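Local coordinates for protein ethylbenzene dehydrogenase alpha-subunit (Aromatoleum aromaticum, PDB 2IVF) that is the alpha subunit of a molybdenum enzyme of the molybdopterin oxidoreductase family and carries two molybdopterin guanine dinucleotides, a molybdenum atom and an iron-sulfur cluster, at residues D819-A824 with E950-Y955; A228-G233 with P942-G947. All blocks are in the same frame, centred on the assembly; numbering follows the deposited sequence.

Contact 1 of 2, residues D819-A824 with E950-Y955; sequences DWYLEA and EQFRYY. With GOL (glycerol), chain H.
Tyr-821, on the short helix 819-824, and Phe-952, in the loop 950-955, reach for each other from opposite directions and meet ring against ring. The planes are inclined by only 28° but slid apart, so with centroids 4.8 Å from each other the rings barely overlap. The tight part is one corner: Phe-952 CZ lies over a face of the tyrosine ring, toward its rim, and Tyr-821 CE1 comes within 3.4 Å of Phe-952 CE2. Both rings are buried, yet no hydrogen bond links the two segments directly.

The looser side is filled by a glycerol, probably from the crystallisation liquor. Its O1 sits 3.4 Å above the centre of the Phe-952 ring and is hydrogen-bonded to Tyr-821 OH at 3.0 Å, close to the plane of the tyrosine ring. Thus one face of the tyrosine ring, near CE1, packs on phenylalanine while its hydroxyl bonds the glycerol. Next to Phe-952, Gln-951 bonds His-230 O through NE2 and His-808 N through OE1. The arrangement is a slid-apart aromatic contact joining a helix to a loop beside a glycerol site, in a molybdopterin oxidoreductase fold.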
ATOM      1  N   ASP A 819      13.924 -13.633  38.565  1.00 21.06           N
ATOM      2  CA  ASP A 819      13.600 -15.064  38.758  1.00 21.59           C
ATOM      3  C   ASP A 819      12.836 -15.713  37.624  1.00 21.37           C
ATOM      4  O   ASP A 819      13.163 -16.824  37.219  1.00 22.20           O
ATOM      5  CB  ASP A 819      12.825 -15.253  40.068  1.00 20.89           C
ATOM      6  CG  ASP A 819      13.684 -14.980  41.296  1.00 23.82           C
ATOM      7  OD1 ASP A 819      14.932 -15.041  41.191  1.00 24.32           O
ATOM      8  OD2 ASP A 819      13.102 -14.738  42.380  1.00 22.24           O
ATOM      9  N   TRP A 820      11.837 -15.022  37.094  1.00 21.70           N
ATOM     10  CA  TRP A 820      11.050 -15.573  35.995  1.00 22.25           C
ATOM     11  C   TRP A 820      11.912 -15.831  34.769  1.00 21.56           C
ATOM     12  O   TRP A 820      11.758 -16.851  34.081  1.00 22.61           O
ATOM     13  CB  TRP A 820       9.928 -14.627  35.602  1.00 22.45           C
ATOM     14  CG  TRP A 820       8.786 -14.544  36.578  1.00 23.58           C
ATOM     15  CD1 TRP A 820       8.792 -14.810  37.883  1.00 23.26           C
ATOM     16  CD2 TRP A 820       7.499 -14.010  36.276  1.00 23.69           C
ATOM     17  NE1 TRP A 820       7.548 -14.552  38.430  1.00 23.80           N
ATOM     18  CE2 TRP A 820       6.743 -14.043  37.448  1.00 24.32           C
ATOM     19  CE3 TRP A 820       6.915 -13.529  35.108  1.00 24.35           C
ATOM     20  CZ2 TRP A 820       5.413 -13.626  37.486  1.00 23.46           C
ATOM     21  CZ3 TRP A 820       5.604 -13.107  35.146  1.00 23.50           C
ATOM     22  CH2 TRP A 820       4.875 -13.150  36.324  1.00 23.69           C
ATOM     23  N   TYR A 821      12.776 -14.879  34.442  1.00 22.21           N
ATOM     24  CA  TYR A 821      13.694 -15.029  33.310  1.00 22.09           C
ATOM     25  C   TYR A 821      14.770 -16.092  33.491  1.00 22.73           C
ATOM     26  O   TYR A 821      15.035 -16.899  32.589  1.00 22.59           O
ATOM     27  CB  TYR A 821      14.321 -13.676  32.938  1.00 23.01           C
ATOM     28  CG  TYR A 821      13.330 -12.808  32.202  1.00 21.42           C
ATOM     29  CD1 TYR A 821      12.234 -12.260  32.863  1.00 20.21           C
ATOM     30  CD2 TYR A 821      13.474 -12.558  30.836  1.00 22.21           C
ATOM     31  CE1 TYR A 821      11.325 -11.489  32.198  1.00 22.48           C
ATOM     32  CE2 TYR A 821      12.586 -11.806  30.186  1.00 22.47           C
ATOM     33  CZ  TYR A 821      11.515 -11.278  30.845  1.00 20.44           C
ATOM     34  OH  TYR A 821      10.644 -10.530  30.147  1.00 25.01           O
ATOM     35  N   LEU A 822      15.358 -16.115  34.675  1.00 22.48           N
ATOM     36  CA  LEU A 822      16.274 -17.152  35.058  1.00 22.80           C
ATOM     37  C   LEU A 822      15.615 -18.544  34.854  1.00 23.83           C
ATOM     38  O   LEU A 822      16.169 -19.408  34.164  1.00 23.60           O
ATOM     39  CB  LEU A 822      16.677 -16.936  36.522  1.00 22.87           C
ATOM     40  CG  LEU A 822      17.690 -15.828  36.848  1.00 22.67           C
ATOM     41  CD1 LEU A 822      17.952 -15.743  38.388  1.00 22.51           C
ATOM     42  CD2 LEU A 822      18.982 -16.125  36.111  1.00 22.62           C
ATOM     43  N   GLU A 823      14.426 -18.746  35.431  1.00 23.80           N
ATOM     44  CA  GLU A 823      13.749 -20.050  35.374  1.00 23.84           C
ATOM     45  C   GLU A 823      13.286 -20.421  33.947  1.00 23.37           C
ATOM     46  O   GLU A 823      13.312 -21.586  33.592  1.00 22.73           O
ATOM     47  CB  GLU A 823      12.563 -20.094  36.343  1.00 23.99           C
ATOM     48  CG  GLU A 823      13.016 -20.277  37.797  1.00 26.87           C
ATOM     49  CD  GLU A 823      11.897 -20.356  38.832  1.00 28.76           C
ATOM     50  OE1 GLU A 823      10.685 -20.337  38.466  1.00 34.63           O
ATOM     51  OE2 GLU A 823      12.261 -20.447  40.041  1.00 34.05           O
ATOM     52  N   ALA A 824      12.843 -19.427  33.177  1.00 22.35           N
ATOM     53  CA  ALA A 824      12.352 -19.586  31.788  1.00 23.00           C
ATOM     54  C   ALA A 824      13.463 -19.823  30.787  1.00 22.67           C
ATOM     55  O   ALA A 824      13.175 -20.117  29.624  1.00 22.23           O
ATOM     56  CB  ALA A 824      11.596 -18.339  31.322  1.00 22.77           C
ATOM     57  N   GLU A 950      13.397  -2.818  37.367  1.00 23.33           N
ATOM     58  CA  GLU A 950      13.300  -1.470  36.832  1.00 23.38           C
ATOM     59  C   GLU A 950      12.641  -1.390  35.468  1.00 23.96           C
ATOM     60  O   GLU A 950      11.666  -0.637  35.266  1.00 24.80           O
ATOM     61  CB  GLU A 950      14.691  -0.844  36.771  1.00 23.02           C
ATOM     62  CG  GLU A 950      14.596   0.614  36.447  1.00 24.06           C
ATOM     63  CD  GLU A 950      15.572   1.479  37.183  1.00 27.40           C
ATOM     64  OE1 GLU A 950      16.233   1.009  38.149  1.00 29.89           O
ATOM     65  OE2 GLU A 950      15.656   2.659  36.782  1.00 29.38           O
ATOM     66  N   GLN A 951      13.161  -2.150  34.521  1.00 22.80           N
ATOM     67  CA  GLN A 951      12.694  -2.020  33.140  1.00 23.24           C
ATOM     68  C   GLN A 951      11.479  -2.892  32.812  1.00 23.50           C
ATOM     69  O   GLN A 951      11.014  -2.905  31.686  1.00 23.18           O
ATOM     70  CB  GLN A 951      13.803  -2.313  32.146  1.00 23.05           C
ATOM     71  CG  GLN A 951      14.445  -3.702  32.232  1.00 22.45           C
ATOM     72  CD  GLN A 951      15.800  -3.609  32.864  1.00 22.52           C
ATOM     73  OE1 GLN A 951      15.914  -3.135  33.996  1.00 19.92           O
ATOM     74  NE2 GLN A 951      16.837  -4.039  32.153  1.00 18.67           N
ATOM     75  N   PHE A 952      11.001  -3.644  33.790  1.00 23.83           N
ATOM     76  CA  PHE A 952       9.767  -4.419  33.653  1.00 23.89           C
ATOM     77  C   PHE A 952       8.630  -3.581  34.209  1.00 24.33           C
ATOM     78  O   PHE A 952       8.455  -3.478  35.428  1.00 25.40           O
ATOM     79  CB  PHE A 952       9.885  -5.755  34.383  1.00 24.80           C
ATOM     80  CG  PHE A 952      10.936  -6.705  33.801  1.00 24.41           C
ATOM     81  CD1 PHE A 952      11.583  -6.451  32.608  1.00 23.34           C
ATOM     82  CD2 PHE A 952      11.234  -7.884  34.470  1.00 26.00           C
ATOM     83  CE1 PHE A 952      12.534  -7.334  32.112  1.00 24.94           C
ATOM     84  CE2 PHE A 952      12.192  -8.769  33.989  1.00 25.10           C
ATOM     85  CZ  PHE A 952      12.834  -8.501  32.817  1.00 23.67           C
ATOM     86  N   ARG A 953       7.862  -2.963  33.321  1.00 24.90           N
ATOM     87  CA  ARG A 953       6.845  -1.974  33.736  1.00 24.62           C
ATOM     88  C   ARG A 953       5.877  -1.642  32.629  1.00 25.39           C
ATOM     89  O   ARG A 953       6.106  -1.961  31.464  1.00 25.65           O
ATOM     90  CB  ARG A 953       7.490  -0.683  34.212  1.00 24.67           C
ATOM     91  CG  ARG A 953       8.274   0.051  33.149  1.00 24.06           C
ATOM     92  CD  ARG A 953       9.393   0.955  33.753  1.00 24.79           C
ATOM     93  NE  ARG A 953      10.516   1.176  32.805  1.00 23.57           N
ATOM     94  CZ  ARG A 953      11.665   1.766  33.137  1.00 23.42           C
ATOM     95  NH1 ARG A 953      11.857   2.186  34.368  1.00 27.96           N
ATOM     96  NH2 ARG A 953      12.628   1.930  32.244  1.00 27.32           N
ATOM     97  N   TYR A 954       4.779  -1.005  33.003  1.00 25.42           N
ATOM     98  CA  TYR A 954       3.806  -0.556  32.046  1.00 25.39           C
ATOM     99  C   TYR A 954       3.525   0.924  32.226  1.00 26.31           C
ATOM    100  O   TYR A 954       3.265   1.407  33.339  1.00 25.37           O
ATOM    101  CB  TYR A 954       2.486  -1.352  32.158  1.00 25.71           C
ATOM    102  CG  TYR A 954       1.394  -0.752  31.288  1.00 25.33           C
ATOM    103  CD1 TYR A 954       1.503  -0.773  29.901  1.00 28.17           C
ATOM    104  CD2 TYR A 954       0.306  -0.081  31.839  1.00 26.28           C
ATOM    105  CE1 TYR A 954       0.519  -0.186  29.076  1.00 26.54           C
ATOM    106  CE2 TYR A 954      -0.685   0.484  31.018  1.00 23.18           C
ATOM    107  CZ  TYR A 954      -0.562   0.450  29.655  1.00 27.84           C
ATOM    108  OH  TYR A 954      -1.515   1.028  28.832  1.00 24.83           O
ATOM    109  N   TYR A 955       3.571   1.634  31.111  1.00 27.79           N
ATOM    110  CA  TYR A 955       2.928   2.931  30.994  1.00 28.84           C
ATOM    111  C   TYR A 955       2.497   2.970  29.529  1.00 29.69           C
ATOM    112  O   TYR A 955       2.794   2.037  28.783  1.00 29.96           O
ATOM    113  CB  TYR A 955       3.870   4.067  31.373  1.00 28.49           C
ATOM    114  CG  TYR A 955       5.168   4.099  30.579  1.00 28.60           C
ATOM    115  CD1 TYR A 955       5.222   4.731  29.343  1.00 27.80           C
ATOM    116  CD2 TYR A 955       6.353   3.542  31.077  1.00 26.00           C
ATOM    117  CE1 TYR A 955       6.402   4.790  28.604  1.00 28.65           C
ATOM    118  CE2 TYR A 955       7.553   3.595  30.307  1.00 27.69           C
ATOM    119  CZ  TYR A 955       7.568   4.232  29.088  1.00 27.35           C
ATOM    120  OH  TYR A 955       8.732   4.316  28.296  1.00 25.29           O
TER
HETATM  121  C1  GOL H1981       7.727  -7.845  31.488  1.00 36.81           C
HETATM  122  O1  GOL H1981       9.026  -8.465  31.517  1.00 32.34           O
HETATM  123  C2  GOL H1981       7.508  -6.367  31.805  1.00 36.92           C
HETATM  124  O2  GOL H1981       7.725  -5.443  30.753  1.00 38.23           O
HETATM  125  C3  GOL H1981       6.095  -6.095  32.331  1.00 39.64           C
HETATM  126  O3  GOL H1981       5.280  -5.198  31.569  1.00 34.43           O

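Contact 2 of 2, residues A228-G233 with P942-G947; sequences AFHTFG and PLHLAG. With GOL (glycerol), chain H.
An edge-to-face histidine pair joins the C-terminal part of helix 226-232 to the 3-10 turn 942-945, in the loop that follows strand 915-917. His-230 directs the edge of its imidazole at the face of His-944. The planes stand at 87° and the centroids are 5.4 Å apart; the nearest atoms are His-230 CE1 and His-944 CD2, separated by 3.9 Å. His-230 heads across the gap from its CB onward, whereas His-944 leaves its backbone at a slant and only the end of its side chain closes in: with CG anti to the carbonyl carbon (chi1 -58°), the ring swings its CD2 up to His-230. No hydrogen bond joins the two imidazoles. The NE2 of His-944 is instead bonded to Asp-455 of helix 454-467, which probably fixes the rotation of the ring.

Two elements far apart in the sequence of this molybdopterin oxidoreductase, over 700 residues from each other, thus line one glycerol site, where the glycerol, probably from the crystallisation liquor, bridges them. Its O2 lies in the plane of the His-230 ring at the edge and is hydrogen-bonded to NE2 over 2.8 Å, at an angle of 160°; its O1 donates to Leu-943 O at 3.1 Å. The CB of Ala-946 borders the same O1 at 3.7 Å. Within the 3-10 turn, Leu-945 N bonds Pro-942 O at 3.0 Å. On the far side of that turn, Leu-945 packs its side chain on Phe-574, Tyr-577 and Leu-578 of helix 574-583.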
ATOM      1  N   ALA A 228      13.939  -4.037  23.074  1.00 21.97           N
ATOM      2  CA  ALA A 228      14.554  -2.746  23.300  1.00 23.24           C
ATOM      3  C   ALA A 228      14.177  -2.283  24.706  1.00 23.32           C
ATOM      4  O   ALA A 228      15.017  -1.832  25.492  1.00 23.64           O
ATOM      5  CB  ALA A 228      14.049  -1.735  22.234  1.00 21.03           C
ATOM      6  N   PHE A 229      12.888  -2.412  25.029  1.00 23.87           N
ATOM      7  CA  PHE A 229      12.375  -1.941  26.328  1.00 24.16           C
ATOM      8  C   PHE A 229      13.170  -2.612  27.414  1.00 23.50           C
ATOM      9  O   PHE A 229      13.546  -2.011  28.388  1.00 23.29           O
ATOM     10  CB  PHE A 229      10.889  -2.321  26.440  1.00 24.62           C
ATOM     11  CG  PHE A 229      10.105  -1.519  27.440  1.00 24.67           C
ATOM     12  CD1 PHE A 229      10.116  -0.137  27.421  1.00 28.79           C
ATOM     13  CD2 PHE A 229       9.284  -2.153  28.338  1.00 25.62           C
ATOM     14  CE1 PHE A 229       9.373   0.579  28.335  1.00 26.25           C
ATOM     15  CE2 PHE A 229       8.522  -1.435  29.284  1.00 26.08           C
ATOM     16  CZ  PHE A 229       8.551  -0.073  29.251  1.00 27.67           C
ATOM     17  N   HIS A 230      13.433  -3.900  27.250  1.00 24.44           N
ATOM     18  CA  HIS A 230      14.081  -4.650  28.295  1.00 23.36           C
ATOM     19  C   HIS A 230      15.604  -4.502  28.340  1.00 22.42           C
ATOM     20  O   HIS A 230      16.185  -4.638  29.393  1.00 22.52           O
ATOM     21  CB  HIS A 230      13.628  -6.093  28.254  1.00 23.53           C
ATOM     22  CG  HIS A 230      12.193  -6.236  28.668  1.00 25.32           C
ATOM     23  ND1 HIS A 230      11.455  -7.362  28.415  1.00 24.54           N
ATOM     24  CD2 HIS A 230      11.341  -5.350  29.266  1.00 25.22           C
ATOM     25  CE1 HIS A 230      10.219  -7.186  28.862  1.00 28.42           C
ATOM     26  NE2 HIS A 230      10.123  -5.974  29.386  1.00 27.02           N
ATOM     27  N   THR A 231      16.193  -4.149  27.218  1.00 21.61           N
ATOM     28  CA  THR A 231      17.652  -3.958  27.091  1.00 22.36           C
ATOM     29  C   THR A 231      18.049  -2.545  27.499  1.00 22.13           C
ATOM     30  O   THR A 231      18.951  -2.348  28.335  1.00 22.91           O
ATOM     31  CB  THR A 231      18.092  -4.220  25.654  1.00 21.95           C
ATOM     32  OG1 THR A 231      17.727  -5.565  25.281  1.00 23.26           O
ATOM     33  CG2 THR A 231      19.598  -4.024  25.479  1.00 21.52           C
ATOM     34  N   PHE A 232      17.334  -1.564  26.953  1.00 22.09           N
ATOM     35  CA  PHE A 232      17.654  -0.164  27.150  1.00 21.50           C
ATOM     36  C   PHE A 232      16.747   0.555  28.167  1.00 21.96           C
ATOM     37  O   PHE A 232      17.035   1.701  28.572  1.00 22.02           O
ATOM     38  CB  PHE A 232      17.558   0.553  25.823  1.00 21.45           C
ATOM     39  CG  PHE A 232      18.361  -0.087  24.713  1.00 21.34           C
ATOM     40  CD1 PHE A 232      19.746  -0.116  24.767  1.00 22.97           C
ATOM     41  CD2 PHE A 232      17.724  -0.625  23.597  1.00 23.01           C
ATOM     42  CE1 PHE A 232      20.479  -0.659  23.731  1.00 18.87           C
ATOM     43  CE2 PHE A 232      18.463  -1.173  22.547  1.00 22.46           C
ATOM     44  CZ  PHE A 232      19.837  -1.186  22.637  1.00 22.30           C
ATOM     45  N   GLY A 233      15.648  -0.082  28.544  1.00 21.77           N
ATOM     46  CA  GLY A 233      14.698   0.533  29.482  1.00 21.90           C
ATOM     47  C   GLY A 233      13.794   1.488  28.731  1.00 21.69           C
ATOM     48  O   GLY A 233      13.016   2.168  29.345  1.00 23.37           O
ATOM     49  N   PRO A 942       3.804 -14.706  28.631  1.00 22.59           N
ATOM     50  CA  PRO A 942       3.576 -14.566  30.063  1.00 22.29           C
ATOM     51  C   PRO A 942       4.677 -13.826  30.839  1.00 22.85           C
ATOM     52  O   PRO A 942       4.379 -13.226  31.869  1.00 20.11           O
ATOM     53  CB  PRO A 942       3.494 -16.013  30.549  1.00 22.36           C
ATOM     54  CG  PRO A 942       3.081 -16.756  29.427  1.00 22.82           C
ATOM     55  CD  PRO A 942       3.784 -16.118  28.240  1.00 22.64           C
ATOM     56  N   LEU A 943       5.930 -13.870  30.338  1.00 21.67           N
ATOM     57  CA  LEU A 943       7.049 -13.229  31.033  1.00 21.34           C
ATOM     58  C   LEU A 943       6.837 -11.716  31.039  1.00 21.81           C
ATOM     59  O   LEU A 943       7.371 -11.016  31.890  1.00 23.16           O
ATOM     60  CB  LEU A 943       8.387 -13.552  30.362  1.00 21.86           C
ATOM     61  CG  LEU A 943       8.855 -15.004  30.467  1.00 21.75           C
ATOM     62  CD1 LEU A 943      10.259 -15.095  29.838  1.00 21.42           C
ATOM     63  CD2 LEU A 943       8.828 -15.441  31.898  1.00 18.13           C
ATOM     64  N   HIS A 944       6.007 -11.226  30.136  1.00 21.15           N
ATOM     65  CA  HIS A 944       5.679  -9.807  30.125  1.00 21.90           C
ATOM     66  C   HIS A 944       4.651  -9.341  31.139  1.00 22.76           C
ATOM     67  O   HIS A 944       4.302  -8.179  31.142  1.00 22.33           O
ATOM     68  CB  HIS A 944       5.354  -9.348  28.723  1.00 22.51           C
ATOM     69  CG  HIS A 944       6.465  -9.586  27.764  1.00 22.02           C
ATOM     70  ND1 HIS A 944       6.393  -9.195  26.440  1.00 22.13           N
ATOM     71  CD2 HIS A 944       7.709 -10.093  27.941  1.00 20.72           C
ATOM     72  CE1 HIS A 944       7.505  -9.554  25.819  1.00 22.59           C
ATOM     73  NE2 HIS A 944       8.338 -10.064  26.714  1.00 23.51           N
ATOM     74  N   LEU A 945       4.263 -10.238  32.060  1.00 22.84           N
ATOM     75  CA  LEU A 945       3.515  -9.893  33.250  1.00 23.94           C
ATOM     76  C   LEU A 945       4.488  -9.558  34.371  1.00 24.39           C
ATOM     77  O   LEU A 945       4.080  -9.113  35.421  1.00 25.44           O
ATOM     78  CB  LEU A 945       2.622 -11.065  33.651  1.00 23.91           C
ATOM     79  CG  LEU A 945       1.436 -11.311  32.695  1.00 23.86           C
ATOM     80  CD1 LEU A 945       0.911 -12.736  32.822  1.00 22.01           C
ATOM     81  CD2 LEU A 945       0.323 -10.268  32.942  1.00 22.87           C
ATOM     82  N   ALA A 946       5.787  -9.741  34.144  1.00 24.64           N
ATOM     83  CA  ALA A 946       6.755  -9.597  35.221  1.00 25.09           C
ATOM     84  C   ALA A 946       6.829  -8.172  35.723  1.00 25.34           C
ATOM     85  O   ALA A 946       6.749  -7.249  34.955  1.00 25.14           O
ATOM     86  CB  ALA A 946       8.145 -10.065  34.783  1.00 25.49           C
ATOM     87  N   GLY A 947       7.019  -8.022  37.029  1.00 25.01           N
ATOM     88  CA  GLY A 947       7.364  -6.745  37.616  1.00 25.45           C
ATOM     89  C   GLY A 947       8.566  -6.938  38.526  1.00 25.55           C
ATOM     90  O   GLY A 947       9.328  -7.894  38.373  1.00 26.38           O
TER
HETATM   91  C1  GOL H1981       7.727  -7.845  31.488  1.00 36.81           C
HETATM   92  O1  GOL H1981       9.026  -8.465  31.517  1.00 32.34           O
HETATM   93  C2  GOL H1981       7.508  -6.367  31.805  1.00 36.92           C
HETATM   94  O2  GOL H1981       7.725  -5.443  30.753  1.00 38.23           O
HETATM   95  C3  GOL H1981       6.095  -6.095  32.331  1.00 39.64           C
HETATM   96  O3  GOL H1981       5.280  -5.198  31.569  1.00 34.43           O

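In the fold
Contacts 1 and 2 lie side by side, their centres about 5 Å apart, and share one glycerol. Contact 1 is buried; contact 2 is partly so, with His-944 the more accessible partner. Their segments alternate along the chain, and 942-947 and 950-955 belong to the same long loop, both parts of which meet both helices, 819-824 and 226-232. The helices also touch, Tyr-821 resting on His-230, while His-230 sets its ring edge-to-face with Phe-952. Arg-953 bonds Gly-233 O. Contact 1 is chiefly apolar ring packing, whereas contact 2 pairs two imidazoles whose NE2 atoms have partners beyond the pair, Asp-455 for His-944 and the glycerol for His-230.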